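Local coordinates for cytosolic IMP-GMP specific 5'-nucleotidase (Legionella pneumophila subsp. pneumophila, PDB 4OHF), which probably hydrolyses the 5'-phosphate of selected nucleoside monophosphates, chiefly IMP and GMP, as a magnesium-dependent nucleotidase of the HAD superfamily, at residues 48-54 with 159-163. Sequence-based numbering, arbitrary orientation.
Sequences LAESFHY and DVQYC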
ATOM      1  N   LEU B  48     -24.673  10.573  20.522  1.00 79.33           N
ATOM      2  CA  LEU B  48     -23.742   9.701  21.233  1.00 80.53           C
ATOM      3  C   LEU B  48     -24.377   9.102  22.481  1.00 81.21           C
ATOM      4  O   LEU B  48     -24.309   7.896  22.709  1.00 81.26           O
ATOM      5  CB  LEU B  48     -22.485  10.470  21.634  1.00 79.73           C
ATOM      6  CG  LEU B  48     -21.442  10.669  20.540  1.00 79.91           C
ATOM      7  CD1 LEU B  48     -20.311  11.539  21.068  1.00 79.48           C
ATOM      8  CD2 LEU B  48     -20.918   9.309  20.091  1.00 79.53           C
ATOM      9  N   ALA B  49     -24.990   9.958  23.287  1.00 82.46           N
ATOM     10  CA  ALA B  49     -25.631   9.526  24.517  1.00 84.83           C
ATOM     11  C   ALA B  49     -26.861   8.671  24.251  1.00 86.16           C
ATOM     12  O   ALA B  49     -27.366   8.007  25.159  1.00 86.76           O
ATOM     13  CB  ALA B  49     -26.022  10.737  25.351  1.00 84.92           C
ATOM     14  N   GLU B  50     -27.336   8.679  23.009  1.00 86.85           N
ATOM     15  CA  GLU B  50     -28.526   7.914  22.664  1.00 87.37           C
ATOM     16  C   GLU B  50     -28.273   6.618  21.911  1.00 87.29           C
ATOM     17  O   GLU B  50     -28.576   5.540  22.417  1.00 87.50           O
ATOM     18  CB  GLU B  50     -29.497   8.800  21.882  1.00 88.13           C
ATOM     19  CG  GLU B  50     -29.903  10.049  22.661  1.00 90.42           C
ATOM     20  CD  GLU B  50     -31.006  10.852  21.990  1.00 91.73           C
ATOM     21  OE1 GLU B  50     -31.385  11.914  22.538  1.00 90.97           O
ATOM     22  OE2 GLU B  50     -31.492  10.416  20.921  1.00 92.59           O
ATOM     23  N   SER B  51     -27.717   6.708  20.708  1.00 87.45           N
ATOM     24  CA  SER B  51     -27.471   5.505  19.924  1.00 87.74           C
ATOM     25  C   SER B  51     -26.177   4.783  20.287  1.00 87.84           C
ATOM     26  O   SER B  51     -25.923   3.676  19.806  1.00 88.26           O
ATOM     27  CB  SER B  51     -27.482   5.836  18.426  1.00 88.38           C
ATOM     28  OG  SER B  51     -26.425   6.712  18.083  1.00 88.75           O
ATOM     29  N   PHE B  52     -25.357   5.394  21.135  1.00 87.18           N
ATOM     30  CA  PHE B  52     -24.105   4.762  21.532  1.00 86.41           C
ATOM     31  C   PHE B  52     -24.000   4.479  23.015  1.00 87.07           C
ATOM     32  O   PHE B  52     -23.035   3.864  23.464  1.00 87.17           O
ATOM     33  CB  PHE B  52     -22.915   5.593  21.062  1.00 85.47           C
ATOM     34  CG  PHE B  52     -22.468   5.246  19.679  1.00 84.39           C
ATOM     35  CD1 PHE B  52     -21.661   4.137  19.458  1.00 83.26           C
ATOM     36  CD2 PHE B  52     -22.914   5.978  18.585  1.00 84.29           C
ATOM     37  CE1 PHE B  52     -21.306   3.756  18.165  1.00 83.47           C
ATOM     38  CE2 PHE B  52     -22.564   5.608  17.286  1.00 84.75           C
ATOM     39  CZ  PHE B  52     -21.757   4.490  17.077  1.00 83.77           C
ATOM     40  N   HIS B  53     -24.989   4.933  23.776  1.00 87.61           N
ATOM     41  CA  HIS B  53     -25.021   4.672  25.209  1.00 88.79           C
ATOM     42  C   HIS B  53     -23.733   5.076  25.931  1.00 88.66           C
ATOM     43  O   HIS B  53     -23.031   4.233  26.492  1.00 88.41           O
ATOM     44  CB  HIS B  53     -25.306   3.178  25.433  1.00 89.99           C
ATOM     45  CG  HIS B  53     -26.437   2.648  24.600  1.00 91.59           C
ATOM     46  ND1 HIS B  53     -26.448   1.368  24.087  1.00 91.57           N
ATOM     47  CD2 HIS B  53     -27.582   3.235  24.170  1.00 91.36           C
ATOM     48  CE1 HIS B  53     -27.547   1.191  23.375  1.00 91.95           C
ATOM     49  NE2 HIS B  53     -28.252   2.308  23.408  1.00 91.71           N
ATOM     50  N   TYR B  54     -23.429   6.370  25.907  1.00 88.77           N
ATOM     51  CA  TYR B  54     -22.245   6.910  26.576  1.00 88.17           C
ATOM     52  C   TYR B  54     -22.681   7.479  27.928  1.00 88.28           C
ATOM     53  O   TYR B  54     -23.873   7.697  28.159  1.00 88.26           O
ATOM     54  CB  TYR B  54     -21.619   8.028  25.730  1.00 87.08           C
ATOM     55  CG  TYR B  54     -20.501   7.594  24.801  1.00 86.12           C
ATOM     56  CD1 TYR B  54     -19.167   7.871  25.110  1.00 85.08           C
ATOM     57  CD2 TYR B  54     -20.773   6.928  23.602  1.00 85.52           C
ATOM     58  CE1 TYR B  54     -18.133   7.501  24.249  1.00 83.84           C
ATOM     59  CE2 TYR B  54     -19.742   6.552  22.734  1.00 84.38           C
ATOM     60  CZ  TYR B  54     -18.428   6.844  23.065  1.00 83.43           C
ATOM     61  OH  TYR B  54     -17.412   6.480  22.214  1.00 81.22           O
ATOM     62  N   ASP B 159     -16.521   6.534  16.889  1.00 61.44           N
ATOM     63  CA  ASP B 159     -17.933   6.674  17.217  1.00 62.81           C
ATOM     64  C   ASP B 159     -18.379   8.077  16.843  1.00 63.25           C
ATOM     65  O   ASP B 159     -19.378   8.260  16.136  1.00 63.32           O
ATOM     66  CB  ASP B 159     -18.189   6.450  18.709  1.00 62.64           C
ATOM     67  CG  ASP B 159     -18.088   4.982  19.116  1.00 62.02           C
ATOM     68  OD1 ASP B 159     -18.194   4.091  18.235  1.00 58.76           O
ATOM     69  OD2 ASP B 159     -17.916   4.732  20.331  1.00 60.77           O
ATOM     70  N   VAL B 160     -17.624   9.064  17.322  1.00 63.20           N
ATOM     71  CA  VAL B 160     -17.916  10.458  17.048  1.00 62.15           C
ATOM     72  C   VAL B 160     -18.017  10.699  15.547  1.00 63.49           C
ATOM     73  O   VAL B 160     -18.948  11.365  15.095  1.00 64.66           O
ATOM     74  CB  VAL B 160     -16.837  11.385  17.646  1.00 60.68           C
ATOM     75  CG1 VAL B 160     -17.078  12.805  17.207  1.00 61.32           C
ATOM     76  CG2 VAL B 160     -16.859  11.303  19.157  1.00 58.48           C
ATOM     77  N   GLN B 161     -17.083  10.149  14.769  1.00 64.65           N
ATOM     78  CA  GLN B 161     -17.113  10.338  13.315  1.00 65.67           C
ATOM     79  C   GLN B 161     -18.386   9.738  12.750  1.00 66.53           C
ATOM     80  O   GLN B 161     -18.983  10.280  11.821  1.00 67.49           O
ATOM     81  CB  GLN B 161     -15.901   9.686  12.643  1.00 65.66           C
ATOM     82  CG  GLN B 161     -15.874   9.837  11.119  1.00 66.24           C
ATOM     83  CD  GLN B 161     -15.826  11.291  10.662  1.00 66.42           C
ATOM     84  OE1 GLN B 161     -14.959  12.060  11.087  1.00 68.14           O
ATOM     85  NE2 GLN B 161     -16.754  11.671   9.788  1.00 64.36           N
ATOM     86  N   TYR B 162     -18.799   8.612  13.321  1.00 67.42           N
ATOM     87  CA  TYR B 162     -20.009   7.943  12.884  1.00 68.31           C
ATOM     88  C   TYR B 162     -21.212   8.855  13.089  1.00 67.36           C
ATOM     89  O   TYR B 162     -22.049   8.999  12.195  1.00 68.04           O
ATOM     90  CB  TYR B 162     -20.194   6.633  13.658  1.00 71.40           C
ATOM     91  CG  TYR B 162     -21.477   5.889  13.336  1.00 74.31           C
ATOM     92  CD1 TYR B 162     -22.649   6.127  14.059  1.00 75.93           C
ATOM     93  CD2 TYR B 162     -21.523   4.952  12.304  1.00 75.63           C
ATOM     94  CE1 TYR B 162     -23.835   5.446  13.760  1.00 76.81           C
ATOM     95  CE2 TYR B 162     -22.701   4.271  11.997  1.00 76.84           C
ATOM     96  CZ  TYR B 162     -23.853   4.523  12.728  1.00 77.54           C
ATOM     97  OH  TYR B 162     -25.018   3.855  12.417  1.00 79.90           O
ATOM     98  N   CYS B 163     -21.301   9.469  14.263  1.00 65.47           N
ATOM     99  CA  CYS B 163     -22.406  10.368  14.551  1.00 65.77           C
ATOM    100  C   CYS B 163     -22.443  11.549  13.599  1.00 65.80           C
ATOM    101  O   CYS B 163     -23.518  11.930  13.119  1.00 65.86           O
ATOM    102  CB  CYS B 163     -22.310  10.889  15.973  1.00 66.80           C
ATOM    103  SG  CYS B 163     -22.541   9.628  17.205  1.00 68.29           S
TER
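The C-terminal end of helix 33-51, with the turn that follows it, packs against helix 153-170 in a helical region away from the catalytic magnesium, and Phe-52, Tyr-54 and Asp-159 show how one acidic side chain can serve two aromatic neighbours. The hydroxyl of Tyr-54 donates a hydrogen bond from OH to OD2 of Asp-159 (2.6 Å), meeting the anti lone pair; OD2 lies at the edge of the tyrosine ring, with the carboxylate plane nearly perpendicular to it (89°). The methylene of the same aspartate sits over one face of Phe-52 as a CH-pi contact, CB 4.2 Å from the ring centroid. At the edge of that ring comes Tyr-162, whose CD1 approaches CE2 of Phe-52 to 3.3 Å; chi1 of 177° carries the tyrosine ring there, with CG anti to the backbone N. The sulfur of Cys-163 lies obliquely beside Phe-52, SG 4.9 Å from the centroid, and also touches CD2 of Leu-48. The other leucine methyl, CD1, reaches CG2 of Val-160 at 4.0 Å. Helix 129-143 extends this apolar seam, Leu-135 touching Leu-48 while Phe-132 and Leu-139 meet Val-160; Met-150 and Pro-151, in the loop before helix 153-170, pack on Tyr-54.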